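Local coordinates for 4-hydroxybutyrate coenzyme A transferase (Shewanella oneidensis, PDB 2OAS), which probably transfers coenzyme A between acyl-CoA thioesters and carboxylic acids such as acetate or 4-hydroxybutyrate, at residues A307-L312 with V366-A371; T313-A318 with T375-V380. All blocks are in the same frame, centred on the assembly; numbering follows the deposited sequence.

Interaction 1: A307-L312 with V366-A371. With COA (coenzyme A), chain C.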
loop_
_atom_site.group_PDB
_atom_site.type_symbol
_atom_site.label_atom_id
_atom_site.label_comp_id
_atom_site.label_asym_id
_atom_site.label_seq_id
_atom_site.Cartn_x
_atom_site.Cartn_y
_atom_site.Cartn_z
ATOM N N ALA A 307 13.830 4.463 -7.233
ATOM C CA ALA A 307 14.025 4.268 -5.805
ATOM C C ALA A 307 15.446 4.628 -5.355
ATOM O O ALA A 307 16.358 4.737 -6.161
ATOM C CB ALA A 307 13.719 2.836 -5.438
ATOM N N LEU A 308 15.612 4.798 -4.054
ATOM C CA LEU A 308 16.899 5.130 -3.487
ATOM C C LEU A 308 17.625 3.887 -2.985
ATOM O O LEU A 308 18.808 3.725 -3.222
ATOM C CB LEU A 308 16.721 6.103 -2.321
ATOM C CG LEU A 308 16.073 7.428 -2.714
ATOM C CD1 LEU A 308 15.637 8.158 -1.460
ATOM C CD2 LEU A 308 17.037 8.263 -3.560
ATOM N N GLN A 309 16.918 3.017 -2.284
ATOM C CA GLN A 309 17.528 1.798 -1.751
ATOM C C GLN A 309 16.536 0.632 -1.722
ATOM O O GLN A 309 15.363 0.794 -1.366
ATOM C CB GLN A 309 18.059 2.067 -0.340
ATOM C CG GLN A 309 18.637 0.861 0.401
ATOM C CD GLN A 309 19.111 1.216 1.826
ATOM O OE1 GLN A 309 18.315 1.650 2.674
ATOM N NE2 GLN A 309 20.407 1.038 2.081
ATOM N N VAL A 310 17.022 -0.548 -2.102
ATOM C CA VAL A 310 16.205 -1.763 -2.119
ATOM C C VAL A 310 16.927 -2.903 -1.403
ATOM O O VAL A 310 18.113 -3.127 -1.652
ATOM C CB VAL A 310 15.937 -2.213 -3.555
ATOM C CG1 VAL A 310 14.951 -3.353 -3.551
ATOM C CG2 VAL A 310 15.427 -1.035 -4.392
ATOM N N ASP A 311 16.224 -3.631 -0.534
ATOM C CA ASP A 311 16.852 -4.739 0.178
ATOM C C ASP A 311 16.723 -6.055 -0.589
ATOM O O ASP A 311 15.928 -6.160 -1.521
ATOM C CB ASP A 311 16.275 -4.885 1.602
ATOM C CG ASP A 311 14.849 -5.413 1.620
ATOM O OD1 ASP A 311 14.294 -5.689 0.534
ATOM O OD2 ASP A 311 14.274 -5.548 2.724
ATOM N N LEU A 312 17.501 -7.057 -0.201
ATOM C CA LEU A 312 17.474 -8.338 -0.898
ATOM C C LEU A 312 16.116 -8.994 -0.874
ATOM O O LEU A 312 15.921 -10.048 -1.469
ATOM C CB LEU A 312 18.494 -9.308 -0.287
ATOM C CG LEU A 312 19.953 -8.904 -0.485
ATOM C CD1 LEU A 312 20.887 -9.880 0.212
ATOM C CD2 LEU A 312 20.228 -8.852 -1.981
ATOM N N VAL A 366 20.094 -5.146 3.588
ATOM C CA VAL A 366 19.010 -4.707 4.437
ATOM C C VAL A 366 18.918 -3.195 4.373
ATOM O O VAL A 366 19.914 -2.507 4.147
ATOM C CB VAL A 366 19.224 -5.155 5.906
ATOM C CG1 VAL A 366 20.374 -4.386 6.531
ATOM C CG2 VAL A 366 17.961 -4.951 6.694
ATOM N N LEU A 367 17.716 -2.675 4.554
ATOM C CA LEU A 367 17.516 -1.240 4.512
ATOM C C LEU A 367 18.197 -0.562 5.696
ATOM O O LEU A 367 18.221 -1.106 6.795
ATOM C CB LEU A 367 16.020 -0.925 4.508
ATOM C CG LEU A 367 15.420 -0.480 3.175
ATOM C CD1 LEU A 367 15.841 -1.404 2.042
ATOM C CD2 LEU A 367 13.908 -0.458 3.318
ATOM N N SER A 368 18.759 0.618 5.457
ATOM C CA SER A 368 19.437 1.380 6.500
ATOM C C SER A 368 18.491 1.657 7.669
ATOM O O SER A 368 17.302 1.884 7.476
ATOM C CB SER A 368 19.940 2.707 5.937
ATOM O OG SER A 368 20.731 2.501 4.781
ATOM N N PRO A 369 19.021 1.656 8.897
ATOM C CA PRO A 369 18.186 1.912 10.071
ATOM C C PRO A 369 17.276 3.126 9.906
ATOM O O PRO A 369 17.747 4.251 9.710
ATOM C CB PRO A 369 19.215 2.108 11.185
ATOM C CG PRO A 369 20.353 1.232 10.746
ATOM C CD PRO A 369 20.442 1.555 9.276
ATOM N N GLY A 370 15.976 2.891 9.978
ATOM C CA GLY A 370 15.020 3.978 9.865
ATOM C C GLY A 370 14.634 4.356 8.452
ATOM O O GLY A 370 13.896 5.319 8.256
ATOM N N ALA A 371 15.116 3.602 7.471
ATOM C CA ALA A 371 14.801 3.882 6.080
ATOM C C ALA A 371 13.282 3.901 5.868
ATOM O O ALA A 371 12.556 3.026 6.352
ATOM C CB ALA A 371 15.450 2.839 5.178
HETATM N N1A COA C . 22.505 5.517 -0.377
HETATM C C2A COA C . 23.339 6.706 -0.214
HETATM N N3A COA C . 23.110 7.751 -1.233
HETATM C C4A COA C . 22.138 7.586 -2.329
HETATM C C5A COA C . 21.310 6.415 -2.471
HETATM C C6A COA C . 21.528 5.347 -1.467
HETATM N N6A COA C . 20.778 4.148 -1.526
HETATM N N7A COA C . 20.491 6.534 -3.582
HETATM C C8A COA C . 20.800 7.800 -4.109
HETATM N N9A COA C . 21.798 8.466 -3.360
HETATM C C1B COA C . 22.386 9.769 -3.594
HETATM C C2B COA C . 23.035 10.085 -4.977
HETATM O O2B COA C . 24.414 10.174 -4.918
HETATM C C3B COA C . 22.371 11.361 -5.493
HETATM O O3B COA C . 23.376 12.380 -5.791
HETATM P P3B COA C . 23.028 13.821 -6.346
HETATM O O7A COA C . 22.244 13.829 -7.597
HETATM O O8A COA C . 22.250 14.568 -5.312
HETATM O O9A COA C . 24.277 14.544 -6.543
HETATM C C4B COA C . 21.379 11.778 -4.475
HETATM O O4B COA C . 21.402 10.848 -3.380
HETATM C C5B COA C . 20.078 11.876 -5.380
HETATM O O5B COA C . 19.716 10.595 -5.923
HETATM P P1A COA C . 18.978 10.296 -7.381
HETATM O O1A COA C . 19.685 10.820 -8.517
HETATM O O2A COA C . 18.777 8.815 -7.611
HETATM O O3A COA C . 17.582 11.005 -7.178
HETATM P P2A COA C . 16.453 11.014 -8.249
HETATM O O4A COA C . 16.147 12.395 -8.613
HETATM O O5A COA C . 16.847 10.300 -9.449
HETATM O O6A COA C . 15.246 10.276 -7.854
HETATM C CBP COA C . 13.665 9.161 -6.226
HETATM C CCP COA C . 14.936 9.023 -7.248
HETATM C CDP COA C . 14.471 10.035 -5.201
HETATM C CEP COA C . 13.304 7.762 -5.563
HETATM C CAP COA C . 12.368 10.023 -6.866
HETATM O OAP COA C . 11.958 9.116 -7.935
HETATM C C9P COA C . 11.183 10.185 -5.906
HETATM O O9P COA C . 11.009 11.281 -5.395
HETATM N N8P COA C . 10.352 9.057 -5.686
HETATM C C7P COA C . 9.159 8.855 -4.876
HETATM C C6P COA C . 7.859 8.361 -5.611
HETATM C C5P COA C . 7.034 9.415 -6.227
HETATM O O5P COA C . 5.801 9.377 -6.138
HETATM N N4P COA C . 7.773 10.452 -6.901
HETATM C C3P COA C . 7.341 11.653 -7.601
HETATM C C2P COA C . 6.215 11.471 -8.687
HETATM S S1P COA C . 4.797 12.578 -8.438
#
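At the adenine end of the coenzyme A pocket, the strand 309-311 meets the loop 366-371 mainly through the amide of Gln309. With CG anti to the backbone N (chi1 176°) and the chain extended beyond it, this side chain reaches the start of a type II turn, Ser368 to Ala371. There the amide is gripped twice: Ser368 N donates a nearly straight bond to Gln309 OE1 (3.0 Å), tilted 35° from the carbonyl plane, while Gln309 NE2 gives its N-H to Ser368 OG (3.1 Å), which lies close to the amide plane. Leu367 runs alongside in the opposite direction, its CG 3.6 Å from Gln309 OE1, and its CD1 crosses to lie 3.5 Å from Asp311 CB. With an alanine in place of Gln309, Ser368 N would probably lose its acceptor and Ser368 OG its amide donor, and a gap open beside Leu367. Next to Gln309, Leu308 O accepts a bond from N6A of coenzyme A (2.6 Å), and Leu308 CD2 lies 3.5 Å from the ligand's CDP methyl. Two successive residues, Leu308 and Gln309, pair with the single residue Cys317 of the neighbouring strand, a classic beta bulge at the nucleotide pocket's edge.

Interaction 2: T313-A318 with T375-V380. With COA (coenzyme A), chain C.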
loop_
_atom_site.group_PDB
_atom_site.type_symbol
_atom_site.label_atom_id
_atom_site.label_comp_id
_atom_site.label_asym_id
_atom_site.label_seq_id
_atom_site.Cartn_x
_atom_site.Cartn_y
_atom_site.Cartn_z
ATOM N N THR A 313 15.158 -8.376 -0.210
ATOM C CA THR A 313 13.859 -9.005 -0.115
ATOM C C THR A 313 12.829 -8.330 -1.017
ATOM O O THR A 313 11.790 -8.906 -1.337
ATOM C CB THR A 313 13.416 -9.039 1.376
ATOM O OG1 THR A 313 12.606 -10.183 1.591
ATOM C CG2 THR A 313 12.648 -7.794 1.777
ATOM N N GLY A 314 13.146 -7.121 -1.445
ATOM C CA GLY A 314 12.242 -6.390 -2.292
ATOM C C GLY A 314 11.626 -5.184 -1.604
ATOM O O GLY A 314 10.766 -4.537 -2.194
ATOM N N GLN A 315 12.012 -4.875 -0.361
ATOM C CA GLN A 315 11.437 -3.689 0.288
ATOM C C GLN A 315 12.066 -2.458 -0.356
ATOM O O GLN A 315 13.278 -2.329 -0.410
ATOM C CB GLN A 315 11.683 -3.670 1.800
ATOM C CG GLN A 315 11.057 -4.835 2.568
ATOM C CD GLN A 315 10.994 -4.575 4.067
ATOM O OE1 GLN A 315 10.119 -3.859 4.549
ATOM N NE2 GLN A 315 11.943 -5.155 4.817
ATOM N N VAL A 316 11.221 -1.563 -0.845
ATOM C CA VAL A 316 11.649 -0.366 -1.544
ATOM C C VAL A 316 11.584 0.926 -0.733
ATOM O O VAL A 316 10.542 1.268 -0.151
ATOM C CB VAL A 316 10.797 -0.193 -2.813
ATOM C CG1 VAL A 316 11.180 1.088 -3.560
ATOM C CG2 VAL A 316 10.964 -1.418 -3.705
ATOM N N CYS A 317 12.711 1.636 -0.704
ATOM C CA CYS A 317 12.834 2.910 -0.002
ATOM C C CYS A 317 13.070 3.963 -1.055
ATOM O O CYS A 317 14.027 3.863 -1.816
ATOM C CB CYS A 317 14.023 2.905 0.941
ATOM S SG CYS A 317 14.381 4.552 1.580
ATOM N N ALA A 318 12.221 4.982 -1.095
ATOM C CA ALA A 318 12.358 6.010 -2.120
ATOM C C ALA A 318 12.093 7.447 -1.667
ATOM O O ALA A 318 12.061 8.366 -2.495
ATOM C CB ALA A 318 11.447 5.661 -3.294
ATOM N N THR A 375 7.300 1.542 -0.870
ATOM C CA THR A 375 6.661 0.415 -1.528
ATOM C C THR A 375 7.149 -0.854 -0.827
ATOM O O THR A 375 8.344 -1.062 -0.654
ATOM C CB THR A 375 7.042 0.383 -3.013
ATOM O OG1 THR A 375 6.597 1.587 -3.632
ATOM C CG2 THR A 375 6.416 -0.800 -3.708
ATOM N N THR A 376 6.205 -1.700 -0.436
ATOM C CA THR A 376 6.507 -2.913 0.298
ATOM C C THR A 376 6.813 -4.129 -0.561
ATOM O O THR A 376 6.614 -4.112 -1.774
ATOM C CB THR A 376 5.336 -3.251 1.223
ATOM O OG1 THR A 376 4.179 -3.547 0.434
ATOM C CG2 THR A 376 5.008 -2.059 2.111
ATOM N N ARG A 377 7.310 -5.182 0.087
ATOM C CA ARG A 377 7.621 -6.450 -0.573
ATOM C C ARG A 377 6.482 -6.898 -1.473
ATOM O O ARG A 377 6.664 -7.127 -2.664
ATOM C CB ARG A 377 7.786 -7.568 0.441
ATOM C CG ARG A 377 8.940 -7.487 1.338
ATOM C CD ARG A 377 8.782 -8.511 2.443
ATOM N NE ARG A 377 10.031 -8.651 3.173
ATOM C CZ ARG A 377 10.139 -9.143 4.399
ATOM N NH1 ARG A 377 9.064 -9.555 5.062
ATOM N NH2 ARG A 377 11.331 -9.211 4.964
ATOM N N ALA A 378 5.309 -7.049 -0.868
ATOM C CA ALA A 378 4.114 -7.528 -1.567
ATOM C C ALA A 378 3.742 -6.732 -2.806
ATOM O O ALA A 378 3.101 -7.255 -3.712
ATOM C CB ALA A 378 2.933 -7.568 -0.589
ATOM N N HIS A 379 4.150 -5.466 -2.830
ATOM C CA HIS A 379 3.859 -4.568 -3.957
ATOM C C HIS A 379 4.720 -4.811 -5.187
ATOM O O HIS A 379 4.223 -4.877 -6.296
ATOM C CB HIS A 379 4.069 -3.111 -3.549
ATOM C CG HIS A 379 2.873 -2.476 -2.921
ATOM N ND1 HIS A 379 2.842 -2.089 -1.598
ATOM C CD2 HIS A 379 1.652 -2.185 -3.429
ATOM C CE1 HIS A 379 1.650 -1.592 -1.317
ATOM N NE2 HIS A 379 0.909 -1.640 -2.410
ATOM N N VAL A 380 6.014 -4.930 -4.971
ATOM C CA VAL A 380 6.950 -5.076 -6.062
ATOM C C VAL A 380 6.662 -6.127 -7.135
ATOM O O VAL A 380 6.198 -7.233 -6.863
ATOM C CB VAL A 380 8.379 -5.288 -5.500
ATOM C CG1 VAL A 380 9.396 -5.321 -6.629
ATOM C CG2 VAL A 380 8.705 -4.173 -4.524
HETATM N N1A COA C . 22.505 5.517 -0.377
HETATM C C2A COA C . 23.339 6.706 -0.214
HETATM N N3A COA C . 23.110 7.751 -1.233
HETATM C C4A COA C . 22.138 7.586 -2.329
HETATM C C5A COA C . 21.310 6.415 -2.471
HETATM C C6A COA C . 21.528 5.347 -1.467
HETATM N N6A COA C . 20.778 4.148 -1.526
HETATM N N7A COA C . 20.491 6.534 -3.582
HETATM C C8A COA C . 20.800 7.800 -4.109
HETATM N N9A COA C . 21.798 8.466 -3.360
HETATM C C1B COA C . 22.386 9.769 -3.594
HETATM C C2B COA C . 23.035 10.085 -4.977
HETATM O O2B COA C . 24.414 10.174 -4.918
HETATM C C3B COA C . 22.371 11.361 -5.493
HETATM O O3B COA C . 23.376 12.380 -5.791
HETATM P P3B COA C . 23.028 13.821 -6.346
HETATM O O7A COA C . 22.244 13.829 -7.597
HETATM O O8A COA C . 22.250 14.568 -5.312
HETATM O O9A COA C . 24.277 14.544 -6.543
HETATM C C4B COA C . 21.379 11.778 -4.475
HETATM O O4B COA C . 21.402 10.848 -3.380
HETATM C C5B COA C . 20.078 11.876 -5.380
HETATM O O5B COA C . 19.716 10.595 -5.923
HETATM P P1A COA C . 18.978 10.296 -7.381
HETATM O O1A COA C . 19.685 10.820 -8.517
HETATM O O2A COA C . 18.777 8.815 -7.611
HETATM O O3A COA C . 17.582 11.005 -7.178
HETATM P P2A COA C . 16.453 11.014 -8.249
HETATM O O4A COA C . 16.147 12.395 -8.613
HETATM O O5A COA C . 16.847 10.300 -9.449
HETATM O O6A COA C . 15.246 10.276 -7.854
HETATM C CBP COA C . 13.665 9.161 -6.226
HETATM C CCP COA C . 14.936 9.023 -7.248
HETATM C CDP COA C . 14.471 10.035 -5.201
HETATM C CEP COA C . 13.304 7.762 -5.563
HETATM C CAP COA C . 12.368 10.023 -6.866
HETATM O OAP COA C . 11.958 9.116 -7.935
HETATM C C9P COA C . 11.183 10.185 -5.906
HETATM O O9P COA C . 11.009 11.281 -5.395
HETATM N N8P COA C . 10.352 9.057 -5.686
HETATM C C7P COA C . 9.159 8.855 -4.876
HETATM C C6P COA C . 7.859 8.361 -5.611
HETATM C C5P COA C . 7.034 9.415 -6.227
HETATM O O5P COA C . 5.801 9.377 -6.138
HETATM N N4P COA C . 7.773 10.452 -6.901
HETATM C C3P COA C . 7.341 11.653 -7.601
HETATM C C2P COA C . 6.215 11.471 -8.687
HETATM S S1P COA C . 4.797 12.578 -8.438
#
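A short antiparallel strand pairing, buried at the subunit interface, joins 313-318 to 375-380 at one border of the four-stranded mixed sheet. Val316 and Thr375 form a hydrogen-bonded pair: Val316 N donates to Thr375 O (2.9 Å), and a weak bond returns from Thr375 N to Val316 O (3.3 Å). Their side chains share one face of the sheet, CB to CB 3.8 Å. Beyond the pair the chain turns, bringing Val380 back to the side of the sheet that carries Val316 and Thr375, where Val316 CG2 meets Val380 CG2 at 3.7 Å. Thr375 OG1 bonds to Gln332, a coenzyme A-binding residue. Arg377, extended from CG to NE, lays its CG 3.6 Å from Gln315 CG and passes obliquely across Thr313, whose methyl CG2 sits in the guanidinium plane at its edge. The two polar ends then leave for the second subunit: Arg377 NH1 makes a salt bridge with Asp319 of that chain, and Gln315 bonds through NE2 to its Ala371 O and through OE1 to its Val373 N. The buried guanidinium and amide thus depend on the second subunit for these polar partners, and this part of the fold is probably completed only in the dimer.

Overall arrangement
Interactions 1 and 2 lie 9 Å apart, centre to centre, and share one small sheet, their first segments being consecutive strands joined by a tight turn. The two strands meet directly: Gln309 O and Cys317 N are 2.9 Å apart, as are Leu308 N and Cys317 O, both probable hydrogen bonds, and Ala307 CB packs on Val316 CG1 at 3.6 Å. Coenzyme A runs along the same end of the sheet: its methyl CEP lies 3.6 Å from Ala307 CA and 3.4 Å from Ala318 O, so both contacts line one stretch of the pocket, while the adenine sits further along at Leu308 and Gln309. Both also border the second subunit, which places the small sheet between cofactor and dimer interface.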